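PDB 6XN2: xylosidase, which probably hydrolyses beta-1,4-linked xylose units in xylo-oligosaccharides, as a family GH43 glycoside hydrolase that holds xylotriose in its pocket. Local coordinates for residues P51-F56 / H308-L313; A59-P64 / V88-H93; D139-I144 / G190-H195; G165-D170 / L183-I188. One frame throughout, in Å; residues are numbered along the deposited sequence.

All four contacts fall within the catalytic fold, which in family GH43 is a five-bladed beta-propeller. Contact 1 joins the first sheet, through strand 47-56, to the last, through strand 310-314; contact 2 lies within that first sheet. Their centres are about 9 Å apart, and the backbones of strands 47-56 and 59-67 pair between them. Contacts 3 and 4 form a second cluster, centres about 8 Å apart, joined where Ser-168 meets Gly-191. Contacts 2 and 3, centres about 29 Å apart, sit on opposite sides of the chain's centre. Along the chain, contact 1 spans the other three, contact 2 closes before contact 3 opens, and contact 3 encloses contact 4. Contacts 1 and 4 meet at the xylose pocket, where His-308 packs on Asp-170.

Contact 1 of 4, residues P51-F56 / H308-L313; sequences PSAHVF and HHSICL. With CA (calcium ion), chain D; GOL (glycerol), chain K.
With OG lodged between its backbone N and carbonyl carbon (chi1 62°), Ser-310 reaches the backbone of strand 51-56, while Cys-312, SG anti to the backbone N (chi1 -180°), runs alongside Ala-53. Ser-310 OG works twice: it donates to Pro-51 O at 2.7 Å, coming from well above the carbonyl plane, and accepts from Ala-53 N at 2.9 Å. The two strands run parallel (15° between directions) but their axes stay 6.1 Å apart, and this hydroxyl spans the gap where direct backbone pairing is absent. Here the innermost strands of the first and last blades meet, as in a closed beta-propeller. Apolar contact follows, Ala-53 CB meeting Cys-312 CB at 3.8 Å and Val-55 CG2 touching Cys-312 SG. The same valine methyl lies 3.2 Å from Leu-313 O. His-308, a residue of the xylose pocket that touches the xylopyranose, binds the calcium ion through NE2 at 2.6 Å, the metal lying in the ring plane at its edge; six waters complete the shell. One of them is within hydrogen-bonding distance of three acceptors, Ser-52 OG, Pro-51 O and His-309 O, which must share its two protons. Ser-52 OG is also hydrogen-bonded to Pro-120 O.

Contact 2 of 4, residues A59-P64 / V88-H93; sequences ALYIYP and VLRMAH
Leu-60 and Met-91 form a hydrogen-bonded antiparallel pair: Leu-60 N donates to Met-91 O at 3.0 Å, and Met-91 N to Leu-60 O at 2.7 Å. Two residues on, Ile-62 and Leu-89 repeat the pattern, with Ile-62 N to Leu-89 O at 2.7 Å and Leu-89 N to Ile-62 O at 2.9 Å, the latter almost straight (177°). Between them Tyr-61 and Arg-90 are a non-hydrogen-bonded pair, whose side chains bond instead. Arg-90 leaves the backbone extended and bends at chi3 (63°), which carries NH1 to Tyr-61 OH at 3.1 Å, in the guanidinium plane. CG lies over one face of the tyrosine ring, 4.2 Å from its centroid, a CH-pi contact, and CD comes closer still, near CZ; ring and guanidinium planes stand 75° apart. NH2 forms a salt bridge with Glu-99 on the next strand, 99-106, of this four-stranded antiparallel propeller sheet. On the face bearing Leu-60 and Ile-62, Leu-60 CD2 lies 3.9 Å from Met-91 SD. Tyr-63 packs on Val-88, while its hydroxyl bonds to Pro-152 O. NE, NH1 and NH2 of Arg-90 all have partners, which would hold the guanidinium's rotation, and its charge is probably balanced in part by Glu-99.

Contact 3 of 4, residues D139-I144 / G190-H195; sequences DGMFQI and GGQLQH
Gly-140 and Gln-192 both have positive phi (90° and 83°, with psi near zero), and the carbonyl of Gly-140 faces the carboxamide of Gln-192. The extended chain of Gln-192 (chi2 178°) presents the N-H and C=O of its amide side by side to the opposing backbone. There NE2 donates to Gly-140 O at 2.9 Å, with the acceptor in the amide plane, while OE1 accepts from Phe-142 N, also at 2.9 Å. One side chain thereby grips a backbone C=O and an N-H two residues apart, as one residue of a parallel strand would. OE1 takes a further bond from a water at 2.6 Å, which also donates to Phe-142 O. The gripped backbone spans the end of the hairpin turn after strand 128-136 and the start of strand 142-149, in a four-stranded antiparallel propeller blade. An Asx turn shapes it: Met-141 N donates to Asp-139 OD1 at 3.2 Å, and OD2 forms a salt bridge with Arg-137. The Met-141 chain, twice bent, lays CE 3.9 Å from Gln-192 NE2. Phe-142 crosses Gln-192 at about a right angle and sets CE2 3.6 Å from Gly-190 O, which lies at the ring edge. The same ring meets that of Trp-118, a residue of the xylose pocket.

Contact 4 of 4, residues G165-D170 / L183-I188; sequences GTYSID and LYFGGI. With XYP (beta-D-xylopyranose), chain E.
Phe-185 stands edge-on over Tyr-167 in a T-shaped stack: CE2 sits above the centre of the tyrosine face, the planes are 87° apart and the centroids 5.1 Å. Tyr-167 also stacks with Tyr-196. Phe-185 CG sits between its backbone N and carbonyl carbon (chi1 59°), which turns the ring to the loop, CD2 coming 3.2 Å from Tyr-167 O. That carbonyl is buried without a hydrogen-bonding partner, as is Gly-186 O, near Asp-170 CB. Further along, Gly-186 N donates to Ile-169 O at 2.8 Å, and Gly-187 N makes a bent bond (137°) to Ser-168 OG at 3.0 Å; that hydroxyl is also bonded to Gly-191 O. Ile-169 CG1 packs on Gly-187 CA at 4.0 Å. Strand 181-185, between 172-175 and 218-221 in its propeller sheet, thus runs out into Gly-186 and Gly-187. In the pocket, Asp-170 OD1 accepts from xylopyranose O3 at 2.8 Å and Asp-170 OD2 from O2 at 2.9 Å. The sugar is further bonded by Asp-50, Glu-257 and Ala-119. This is consistent with Asp-170 reading the adjacent O2 and O3 hydroxyls and so helping to orient the ring, on a loop tied to the strand end by one backbone bond and one to a serine hydroxyl.

Contact 1 of 4, residues P51-F56 / H308-L313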
loop_
_atom_site.group_PDB
_atom_site.type_symbol
_atom_site.label_atom_id
_atom_site.label_comp_id
_atom_site.label_asym_id
_atom_site.label_seq_id
_atom_site.Cartn_x
_atom_site.Cartn_y
_atom_site.Cartn_z
ATOM N N PRO A 51 -6.221 -0.023 -0.113
ATOM C CA PRO A 51 -6.707 -0.650 1.122
ATOM C C PRO A 51 -5.604 -1.330 1.935
ATOM O O PRO A 51 -4.877 -2.163 1.400
ATOM C CB PRO A 51 -7.715 -1.677 0.608
ATOM C CG PRO A 51 -7.189 -2.057 -0.741
ATOM C CD PRO A 51 -6.553 -0.816 -1.312
ATOM N N SER A 52 -5.523 -1.040 3.211
ATOM C CA SER A 52 -4.591 -1.707 4.081
ATOM C C SER A 52 -5.417 -2.483 5.085
ATOM O O SER A 52 -5.982 -1.924 5.954
ATOM C CB SER A 52 -3.694 -0.703 4.766
ATOM O OG SER A 52 -2.675 -0.257 3.933
ATOM N N ALA A 53 -5.447 -3.794 4.927
ATOM C CA ALA A 53 -6.300 -4.638 5.781
ATOM C C ALA A 53 -5.516 -5.239 6.935
ATOM O O ALA A 53 -4.428 -5.719 6.724
ATOM C CB ALA A 53 -6.935 -5.711 4.962
ATOM N N HIS A 54 -6.118 -5.194 8.115
ATOM C CA HIS A 54 -5.491 -5.785 9.315
ATOM C C HIS A 54 -6.552 -6.492 10.152
ATOM O O HIS A 54 -7.675 -6.097 10.106
ATOM C CB HIS A 54 -4.859 -4.684 10.156
ATOM C CG HIS A 54 -3.667 -4.061 9.534
ATOM N ND1 HIS A 54 -2.413 -4.446 9.842
ATOM C CD2 HIS A 54 -3.543 -3.077 8.638
ATOM C CE1 HIS A 54 -1.566 -3.738 9.157
ATOM N NE2 HIS A 54 -2.227 -2.910 8.411
ATOM N N VAL A 55 -6.144 -7.520 10.872
ATOM C CA VAL A 55 -7.054 -8.187 11.830
ATOM C C VAL A 55 -6.650 -7.670 13.203
ATOM O O VAL A 55 -5.599 -8.046 13.672
ATOM C CB VAL A 55 -6.974 -9.714 11.781
ATOM C CG1 VAL A 55 -7.705 -10.305 12.962
ATOM C CG2 VAL A 55 -7.538 -10.258 10.490
ATOM N N PHE A 56 -7.462 -6.780 13.743
ATOM C CA PHE A 56 -7.231 -6.193 15.073
ATOM C C PHE A 56 -8.431 -6.544 15.936
ATOM O O PHE A 56 -9.536 -6.428 15.492
ATOM C CB PHE A 56 -7.161 -4.675 14.983
ATOM C CG PHE A 56 -5.959 -4.138 14.263
ATOM C CD1 PHE A 56 -4.764 -4.822 14.272
ATOM C CD2 PHE A 56 -6.020 -2.948 13.580
ATOM C CE1 PHE A 56 -3.659 -4.325 13.609
ATOM C CE2 PHE A 56 -4.912 -2.456 12.925
ATOM C CZ PHE A 56 -3.734 -3.138 12.951
ATOM N N HIS A 308 -3.140 -0.595 -6.160
ATOM C CA HIS A 308 -2.609 -0.613 -4.821
ATOM C C HIS A 308 -3.276 -1.717 -4.040
ATOM O O HIS A 308 -4.383 -2.026 -4.304
ATOM C CB HIS A 308 -2.931 0.693 -4.167
ATOM C CG HIS A 308 -1.946 1.115 -3.142
ATOM N ND1 HIS A 308 -0.965 2.016 -3.419
ATOM C CD2 HIS A 308 -1.839 0.832 -1.834
ATOM C CE1 HIS A 308 -0.256 2.228 -2.339
ATOM N NE2 HIS A 308 -0.762 1.515 -1.369
ATOM N N HIS A 309 -2.613 -2.263 -3.040
ATOM C CA HIS A 309 -3.185 -3.394 -2.367
ATOM C C HIS A 309 -2.645 -3.749 -1.012
ATOM O O HIS A 309 -1.741 -3.154 -0.545
ATOM C CB HIS A 309 -2.799 -4.599 -3.202
ATOM C CG HIS A 309 -1.406 -5.073 -2.933
ATOM N ND1 HIS A 309 -0.310 -4.267 -3.075
ATOM C CD2 HIS A 309 -0.948 -6.228 -2.415
ATOM C CE1 HIS A 309 0.767 -4.930 -2.723
ATOM N NE2 HIS A 309 0.407 -6.118 -2.310
ATOM N N SER A 310 -3.309 -4.677 -0.356
ATOM C CA SER A 310 -2.730 -5.305 0.814
ATOM C C SER A 310 -3.085 -6.786 0.793
ATOM O O SER A 310 -3.969 -7.212 0.047
ATOM C CB SER A 310 -3.196 -4.626 2.103
ATOM O OG SER A 310 -4.593 -4.719 2.283
ATOM N N ILE A 311 -2.375 -7.562 1.599
ATOM C CA ILE A 311 -2.620 -8.991 1.717
ATOM C C ILE A 311 -2.765 -9.349 3.190
ATOM O O ILE A 311 -1.881 -9.063 4.003
ATOM C CB ILE A 311 -1.489 -9.812 1.081
ATOM C CG1 ILE A 311 -1.460 -9.597 -0.434
ATOM C CG2 ILE A 311 -1.634 -11.288 1.440
ATOM C CD1 ILE A 311 -0.201 -10.115 -1.093
ATOM N N CYS A 312 -3.894 -9.949 3.533
ATOM C CA CYS A 312 -4.187 -10.147 4.967
ATOM C C CYS A 312 -4.900 -11.470 5.224
ATOM O O CYS A 312 -5.762 -11.828 4.461
ATOM C CB CYS A 312 -5.114 -9.026 5.403
ATOM S SG CYS A 312 -5.583 -9.084 7.142
ATOM N N LEU A 313 -4.512 -12.146 6.290
ATOM C CA LEU A 313 -5.143 -13.422 6.677
ATOM C C LEU A 313 -6.290 -13.127 7.636
ATOM O O LEU A 313 -6.066 -12.444 8.609
ATOM C CB LEU A 313 -4.086 -14.291 7.350
ATOM C CG LEU A 313 -4.566 -15.630 7.891
ATOM C CD1 LEU A 313 -5.156 -16.472 6.787
ATOM C CD2 LEU A 313 -3.426 -16.359 8.558
HETATM CA CA CA D . -0.247 0.640 1.049
HETATM C C1 GOL K . -3.363 -8.991 10.101
HETATM O O1 GOL K . -3.837 -10.335 9.959
HETATM C C2 GOL K . -2.328 -8.832 11.192
HETATM O O2 GOL K . -1.023 -9.219 10.787
HETATM C C3 GOL K . -2.318 -7.486 11.847
HETATM O O3 GOL K . -1.188 -6.706 11.506
HETATM O O HOH W 1 -2.256 -0.990 1.361
HETATM O O HOH W 2 0.101 -0.112 3.512
HETATM O O HOH W 3 0.630 -1.529 -0.185
HETATM O O HOH W 4 2.371 0.771 0.824
HETATM O O HOH W 5 0.545 2.907 2.145
HETATM O O HOH W 6 -2.469 1.798 1.859
#

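Contact 2 of 4, residues A59-P64 / V88-H93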
loop_
_atom_site.group_PDB
_atom_site.type_symbol
_atom_site.label_atom_id
_atom_site.label_comp_id
_atom_site.label_asym_id
_atom_site.label_seq_id
_atom_site.Cartn_x
_atom_site.Cartn_y
_atom_site.Cartn_z
ATOM N N ALA A 59 -11.535 -8.650 14.612
ATOM C CA ALA A 59 -12.257 -8.213 13.416
ATOM C C ALA A 59 -11.303 -7.663 12.364
ATOM O O ALA A 59 -10.166 -7.296 12.671
ATOM C CB ALA A 59 -13.308 -7.170 13.780
ATOM N N LEU A 60 -11.763 -7.624 11.118
ATOM C CA LEU A 60 -10.951 -7.110 10.027
ATOM C C LEU A 60 -11.201 -5.622 9.859
ATOM O O LEU A 60 -12.323 -5.205 9.566
ATOM C CB LEU A 60 -11.254 -7.845 8.723
ATOM C CG LEU A 60 -10.451 -7.371 7.503
ATOM C CD1 LEU A 60 -9.257 -8.274 7.275
ATOM C CD2 LEU A 60 -11.342 -7.300 6.282
ATOM N N TYR A 61 -10.155 -4.830 10.080
ATOM C CA TYR A 61 -10.212 -3.384 9.879
ATOM C C TYR A 61 -9.490 -3.006 8.593
ATOM O O TYR A 61 -8.423 -3.534 8.297
ATOM C CB TYR A 61 -9.594 -2.648 11.072
ATOM C CG TYR A 61 -10.449 -2.713 12.306
ATOM C CD1 TYR A 61 -10.370 -3.795 13.176
ATOM C CD2 TYR A 61 -11.350 -1.699 12.602
ATOM C CE1 TYR A 61 -11.165 -3.856 14.308
ATOM C CE2 TYR A 61 -12.145 -1.756 13.737
ATOM C CZ TYR A 61 -12.050 -2.833 14.581
ATOM O OH TYR A 61 -12.855 -2.883 15.705
ATOM N N ILE A 62 -10.081 -2.104 7.820
ATOM C CA ILE A 62 -9.447 -1.644 6.591
ATOM C C ILE A 62 -9.163 -0.152 6.688
ATOM O O ILE A 62 -10.027 0.633 7.099
ATOM C CB ILE A 62 -10.324 -1.928 5.362
ATOM C CG1 ILE A 62 -10.785 -3.386 5.366
ATOM C CG2 ILE A 62 -9.573 -1.587 4.083
ATOM C CD1 ILE A 62 -11.854 -3.681 4.332
ATOM N N TYR A 63 -7.941 0.229 6.329
ATOM C CA TYR A 63 -7.525 1.624 6.354
ATOM C C TYR A 63 -7.192 2.046 4.928
ATOM O O TYR A 63 -6.074 1.837 4.452
ATOM C CB TYR A 63 -6.325 1.819 7.295
ATOM C CG TYR A 63 -6.629 1.373 8.712
ATOM C CD1 TYR A 63 -6.518 0.035 9.082
ATOM C CD2 TYR A 63 -7.056 2.280 9.673
ATOM C CE1 TYR A 63 -6.822 -0.384 10.380
ATOM C CE2 TYR A 63 -7.357 1.869 10.972
ATOM C CZ TYR A 63 -7.243 0.539 11.317
ATOM O OH TYR A 63 -7.545 0.126 12.609
ATOM N N PRO A 64 -8.183 2.600 4.225
ATOM C CA PRO A 64 -7.991 3.043 2.843
ATOM C C PRO A 64 -7.826 4.561 2.740
ATOM O O PRO A 64 -8.029 5.263 3.739
ATOM C CB PRO A 64 -9.281 2.584 2.166
ATOM C CG PRO A 64 -10.322 2.766 3.261
ATOM C CD PRO A 64 -9.610 2.595 4.601
ATOM N N VAL A 88 -12.209 4.590 8.505
ATOM C CA VAL A 88 -11.848 3.237 8.847
ATOM C C VAL A 88 -13.020 2.318 8.532
ATOM O O VAL A 88 -14.097 2.625 8.846
ATOM C CB VAL A 88 -11.415 3.091 10.300
ATOM C CG1 VAL A 88 -11.096 1.663 10.619
ATOM C CG2 VAL A 88 -10.212 3.942 10.559
ATOM N N LEU A 89 -12.783 1.210 7.866
ATOM C CA LEU A 89 -13.838 0.261 7.543
ATOM C C LEU A 89 -13.633 -1.029 8.326
ATOM O O LEU A 89 -12.515 -1.349 8.716
ATOM C CB LEU A 89 -13.865 -0.024 6.036
ATOM C CG LEU A 89 -13.797 1.201 5.121
ATOM C CD1 LEU A 89 -13.671 0.795 3.645
ATOM C CD2 LEU A 89 -15.002 2.099 5.317
ATOM N N ARG A 90 -14.709 -1.770 8.563
ATOM C CA ARG A 90 -14.591 -3.019 9.302
ATOM C C ARG A 90 -15.473 -4.135 8.741
ATOM O O ARG A 90 -16.608 -3.900 8.325
ATOM C CB ARG A 90 -14.926 -2.791 10.782
ATOM C CG ARG A 90 -14.883 -4.057 11.642
ATOM C CD ARG A 90 -15.107 -3.737 13.115
ATOM N NE ARG A 90 -16.431 -3.160 13.332
ATOM C CZ ARG A 90 -16.741 -2.347 14.337
ATOM N NH1 ARG A 90 -15.817 -2.000 15.225
ATOM N NH2 ARG A 90 -17.977 -1.880 14.448
ATOM N N MET A 91 -14.932 -5.349 8.735
ATOM C CA MET A 91 -15.740 -6.553 8.585
ATOM C C MET A 91 -15.663 -7.309 9.899
ATOM O O MET A 91 -14.591 -7.774 10.284
ATOM C CB MET A 91 -15.252 -7.423 7.428
ATOM C CG MET A 91 -15.528 -6.825 6.064
ATOM S SD MET A 91 -14.872 -7.851 4.737
ATOM C CE MET A 91 -15.859 -9.332 4.932
ATOM N N ALA A 92 -16.793 -7.414 10.592
ATOM C CA ALA A 92 -16.826 -8.030 11.916
ATOM C C ALA A 92 -16.424 -9.501 11.868
ATOM O O ALA A 92 -15.834 -10.019 12.814
ATOM C CB ALA A 92 -18.206 -7.884 12.534
ATOM N N HIS A 93 -16.742 -10.163 10.760
ATOM C CA HIS A 93 -16.404 -11.570 10.568
ATOM C C HIS A 93 -16.312 -11.844 9.066
ATOM O O HIS A 93 -16.684 -10.984 8.261
ATOM C CB HIS A 93 -17.447 -12.473 11.238
ATOM C CG HIS A 93 -18.854 -12.160 10.842
ATOM N ND1 HIS A 93 -19.721 -11.470 11.661
ATOM C CD2 HIS A 93 -19.537 -12.421 9.703
ATOM C CE1 HIS A 93 -20.884 -11.331 11.049
ATOM N NE2 HIS A 93 -20.799 -11.898 9.859
#

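Contact 3 of 4, residues D139-I144 / G190-H195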
loop_
_atom_site.group_PDB
_atom_site.type_symbol
_atom_site.label_atom_id
_atom_site.label_comp_id
_atom_site.label_asym_id
_atom_site.label_seq_id
_atom_site.Cartn_x
_atom_site.Cartn_y
_atom_site.Cartn_z
ATOM N N ASP A 139 5.672 22.992 1.515
ATOM C CA ASP A 139 6.729 23.188 0.520
ATOM C C ASP A 139 6.758 22.097 -0.551
ATOM O O ASP A 139 7.715 21.998 -1.320
ATOM C CB ASP A 139 8.106 23.294 1.192
ATOM C CG ASP A 139 8.575 21.986 1.841
ATOM O OD1 ASP A 139 7.896 20.939 1.745
ATOM O OD2 ASP A 139 9.661 22.015 2.456
ATOM N N GLY A 140 5.719 21.272 -0.586
ATOM C CA GLY A 140 5.556 20.307 -1.659
ATOM C C GLY A 140 6.187 18.941 -1.444
ATOM O O GLY A 140 6.005 18.046 -2.266
ATOM N N MET A 141 6.900 18.748 -0.362
ATOM C CA MET A 141 7.528 17.491 -0.097
ATOM C C MET A 141 6.676 16.535 0.720
ATOM O O MET A 141 6.149 16.900 1.724
ATOM C CB MET A 141 8.827 17.699 0.669
ATOM C CG MET A 141 9.889 18.547 -0.001
ATOM S SD MET A 141 10.473 17.889 -1.545
ATOM C CE MET A 141 9.405 18.654 -2.682
ATOM N N PHE A 142 6.566 15.306 0.246
ATOM C CA PHE A 142 5.888 14.237 0.986
ATOM C C PHE A 142 6.724 13.769 2.167
ATOM O O PHE A 142 7.948 13.645 2.071
ATOM C CB PHE A 142 5.595 13.032 0.085
ATOM C CG PHE A 142 4.299 13.125 -0.679
ATOM C CD1 PHE A 142 3.084 13.201 -0.010
ATOM C CD2 PHE A 142 4.291 13.089 -2.063
ATOM C CE1 PHE A 142 1.893 13.269 -0.706
ATOM C CE2 PHE A 142 3.106 13.147 -2.761
ATOM C CZ PHE A 142 1.906 13.239 -2.082
ATOM N N GLN A 143 6.063 13.385 3.229
ATOM C CA GLN A 143 6.656 12.774 4.396
ATOM C C GLN A 143 5.582 11.878 5.021
ATOM O O GLN A 143 4.460 11.903 4.668
ATOM C CB GLN A 143 7.201 13.773 5.404
ATOM C CG GLN A 143 8.640 14.169 5.210
ATOM C CD GLN A 143 9.236 14.842 6.421
ATOM O OE1 GLN A 143 9.165 16.007 6.556
ATOM N NE2 GLN A 143 9.817 14.089 7.275
ATOM N N ILE A 144 5.982 11.071 5.955
ATOM C CA ILE A 144 5.069 10.144 6.576
ATOM C C ILE A 144 4.868 10.546 8.023
ATOM O O ILE A 144 5.833 10.690 8.769
ATOM C CB ILE A 144 5.595 8.708 6.474
ATOM C CG1 ILE A 144 5.585 8.284 5.007
ATOM C CG2 ILE A 144 4.744 7.765 7.320
ATOM C CD1 ILE A 144 6.288 7.006 4.760
ATOM N N GLY A 190 5.398 10.678 -8.898
ATOM C CA GLY A 190 4.774 11.595 -7.979
ATOM C C GLY A 190 5.037 11.368 -6.510
ATOM O O GLY A 190 4.870 12.215 -5.704
ATOM N N GLY A 191 5.495 10.196 -6.197
ATOM C CA GLY A 191 5.772 9.871 -4.834
ATOM C C GLY A 191 7.056 10.423 -4.306
ATOM O O GLY A 191 7.263 10.130 -3.147
ATOM N N GLN A 192 8.008 10.775 -5.228
ATOM C CA GLN A 192 9.254 11.501 -4.929
ATOM C C GLN A 192 10.443 10.680 -4.425
ATOM O O GLN A 192 11.502 11.251 -4.151
ATOM C CB GLN A 192 8.988 12.627 -3.911
ATOM C CG GLN A 192 7.920 13.631 -4.351
ATOM C CD GLN A 192 7.626 14.707 -3.308
ATOM O OE1 GLN A 192 7.980 14.579 -2.138
ATOM N NE2 GLN A 192 6.969 15.774 -3.737
ATOM N N LEU A 193 10.307 9.361 -4.326
ATOM C CA LEU A 193 11.409 8.530 -3.820
ATOM C C LEU A 193 12.691 8.677 -4.654
ATOM O O LEU A 193 13.801 8.484 -4.151
ATOM C CB LEU A 193 10.984 7.055 -3.769
ATOM C CG LEU A 193 12.022 6.000 -3.362
ATOM C CD1 LEU A 193 12.488 6.185 -1.915
ATOM C CD2 LEU A 193 11.468 4.595 -3.563
ATOM N N GLN A 194 12.527 9.034 -5.924
ATOM C CA GLN A 194 13.656 9.169 -6.843
ATOM C C GLN A 194 14.574 10.330 -6.471
ATOM O O GLN A 194 15.715 10.384 -6.925
ATOM C CB GLN A 194 13.152 9.342 -8.279
ATOM C CG GLN A 194 12.449 10.665 -8.557
ATOM C CD GLN A 194 10.970 10.651 -8.211
ATOM O OE1 GLN A 194 10.483 9.771 -7.494
ATOM N NE2 GLN A 194 10.245 11.635 -8.720
ATOM N N HIS A 195 14.075 11.252 -5.649
ATOM C CA HIS A 195 14.875 12.390 -5.199
ATOM C C HIS A 195 15.720 12.102 -3.961
ATOM O O HIS A 195 16.335 13.016 -3.404
ATOM C CB HIS A 195 13.977 13.590 -4.926
ATOM C CG HIS A 195 13.444 14.224 -6.169
ATOM N ND1 HIS A 195 12.108 14.199 -6.506
ATOM C CD2 HIS A 195 14.073 14.882 -7.172
ATOM C CE1 HIS A 195 11.935 14.824 -7.657
ATOM N NE2 HIS A 195 13.113 15.244 -8.084
HETATM O O HOH W 7 9.334 13.435 -0.208
#

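Contact 4 of 4, residues G165-D170 / L183-I188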
loop_
_atom_site.group_PDB
_atom_site.type_symbol
_atom_site.label_atom_id
_atom_site.label_comp_id
_atom_site.label_asym_id
_atom_site.label_seq_id
_atom_site.Cartn_x
_atom_site.Cartn_y
_atom_site.Cartn_z
ATOM N N GLY A 165 13.126 10.844 9.440
ATOM C CA GLY A 165 13.744 9.821 8.658
ATOM C C GLY A 165 12.837 9.324 7.564
ATOM O O GLY A 165 13.212 8.481 6.817
ATOM N N THR A 166 11.628 9.858 7.519
ATOM C CA THR A 166 10.708 9.480 6.503
ATOM C C THR A 166 10.622 10.547 5.465
ATOM O O THR A 166 10.939 11.657 5.654
ATOM C CB THR A 166 9.319 9.119 7.006
ATOM O OG1 THR A 166 8.661 10.276 7.482
ATOM C CG2 THR A 166 9.411 8.098 8.068
ATOM N N TYR A 167 10.254 10.069 4.316
ATOM C CA TYR A 167 10.097 10.796 3.088
ATOM C C TYR A 167 9.292 9.946 2.106
ATOM O O TYR A 167 8.880 8.858 2.505
ATOM C CB TYR A 167 11.450 11.139 2.519
ATOM C CG TYR A 167 12.393 10.000 2.419
ATOM C CD1 TYR A 167 13.189 9.660 3.455
ATOM C CD2 TYR A 167 12.528 9.310 1.275
ATOM C CE1 TYR A 167 14.058 8.637 3.377
ATOM C CE2 TYR A 167 13.409 8.294 1.180
ATOM C CZ TYR A 167 14.173 7.959 2.253
ATOM O OH TYR A 167 15.047 6.952 2.202
ATOM N N SER A 168 8.863 10.514 0.940
ATOM C CA SER A 168 8.097 9.785 -0.058
ATOM C C SER A 168 6.759 9.330 0.559
ATOM O O SER A 168 6.255 9.952 1.508
ATOM C CB SER A 168 8.908 8.594 -0.599
ATOM O OG SER A 168 8.347 8.081 -1.799
ATOM N N ILE A 169 6.165 8.288 0.015
ATOM C CA ILE A 169 4.827 7.882 0.405
ATOM C C ILE A 169 4.586 6.419 0.704
ATOM O O ILE A 169 5.501 5.691 0.917
ATOM C CB ILE A 169 3.881 8.207 -0.770
ATOM C CG1 ILE A 169 4.383 7.576 -2.046
ATOM C CG2 ILE A 169 3.817 9.662 -1.069
ATOM C CD1 ILE A 169 3.433 7.697 -3.206
ATOM N N ASP A 170 3.305 6.059 0.828
ATOM C CA ASP A 170 2.866 4.664 0.882
ATOM C C ASP A 170 3.456 3.819 2.014
ATOM O O ASP A 170 4.066 2.772 1.759
ATOM C CB ASP A 170 3.164 4.000 -0.465
ATOM C CG ASP A 170 2.292 4.544 -1.573
ATOM O OD1 ASP A 170 1.488 5.467 -1.284
ATOM O OD2 ASP A 170 2.396 4.054 -2.722
ATOM N N LEU A 183 8.648 -0.539 9.293
ATOM C CA LEU A 183 7.988 0.385 8.388
ATOM C C LEU A 183 8.611 0.295 7.000
ATOM O O LEU A 183 9.832 0.372 6.852
ATOM C CB LEU A 183 8.072 1.822 8.917
ATOM C CG LEU A 183 7.566 2.912 7.955
ATOM C CD1 LEU A 183 6.061 2.807 7.713
ATOM C CD2 LEU A 183 7.953 4.292 8.471
ATOM N N TYR A 184 7.763 0.096 5.996
ATOM C CA TYR A 184 8.180 0.116 4.600
ATOM C C TYR A 184 7.573 1.328 3.938
ATOM O O TYR A 184 6.425 1.659 4.213
ATOM C CB TYR A 184 7.735 -1.151 3.870
ATOM C CG TYR A 184 8.323 -2.421 4.432
ATOM C CD1 TYR A 184 7.741 -3.054 5.530
ATOM C CD2 TYR A 184 9.459 -2.994 3.859
ATOM C CE1 TYR A 184 8.279 -4.230 6.047
ATOM C CE2 TYR A 184 10.001 -4.171 4.372
ATOM C CZ TYR A 184 9.407 -4.777 5.465
ATOM O OH TYR A 184 9.939 -5.939 5.976
ATOM N N PHE A 185 8.323 1.989 3.066
ATOM C CA PHE A 185 7.747 3.103 2.330
ATOM C C PHE A 185 8.443 3.386 1.003
ATOM O O PHE A 185 9.524 2.864 0.720
ATOM C CB PHE A 185 7.725 4.372 3.210
ATOM C CG PHE A 185 9.082 4.827 3.717
ATOM C CD1 PHE A 185 9.627 4.290 4.878
ATOM C CD2 PHE A 185 9.782 5.836 3.064
ATOM C CE1 PHE A 185 10.856 4.723 5.362
ATOM C CE2 PHE A 185 11.014 6.279 3.547
ATOM C CZ PHE A 185 11.551 5.721 4.694
ATOM N N GLY A 186 7.792 4.209 0.187
ATOM C CA GLY A 186 8.356 4.613 -1.082
ATOM C C GLY A 186 7.395 4.584 -2.248
ATOM O O GLY A 186 6.500 3.749 -2.339
ATOM N N GLY A 187 7.591 5.524 -3.154
ATOM C CA GLY A 187 6.874 5.542 -4.411
ATOM C C GLY A 187 7.632 6.481 -5.319
ATOM O O GLY A 187 8.000 7.572 -4.890
ATOM N N ILE A 188 7.874 6.073 -6.549
ATOM C CA ILE A 188 8.550 6.922 -7.493
ATOM C C ILE A 188 7.582 7.852 -8.219
ATOM O O ILE A 188 6.445 7.945 -7.825
ATOM C CB ILE A 188 9.472 6.157 -8.456
ATOM C CG1 ILE A 188 8.686 5.185 -9.310
ATOM C CG2 ILE A 188 10.580 5.464 -7.688
ATOM C CD1 ILE A 188 9.511 4.534 -10.367
HETATM O O1 XYP E . 0.239 7.295 -6.737
HETATM C C1 XYP E . -0.833 6.832 -5.949
HETATM C C2 XYP E . -0.331 6.628 -4.536
HETATM C C3 XYP E . -1.441 6.535 -3.537
HETATM C C4 XYP E . -2.431 7.661 -3.743
HETATM C C5 XYP E . -2.916 7.640 -5.163
HETATM O O2 XYP E . 0.446 5.447 -4.395
HETATM O O3 XYP E . -0.760 6.669 -2.325
HETATM O O4 XYP E . -3.537 7.479 -2.917
HETATM O O5 XYP E . -1.844 7.802 -6.048
#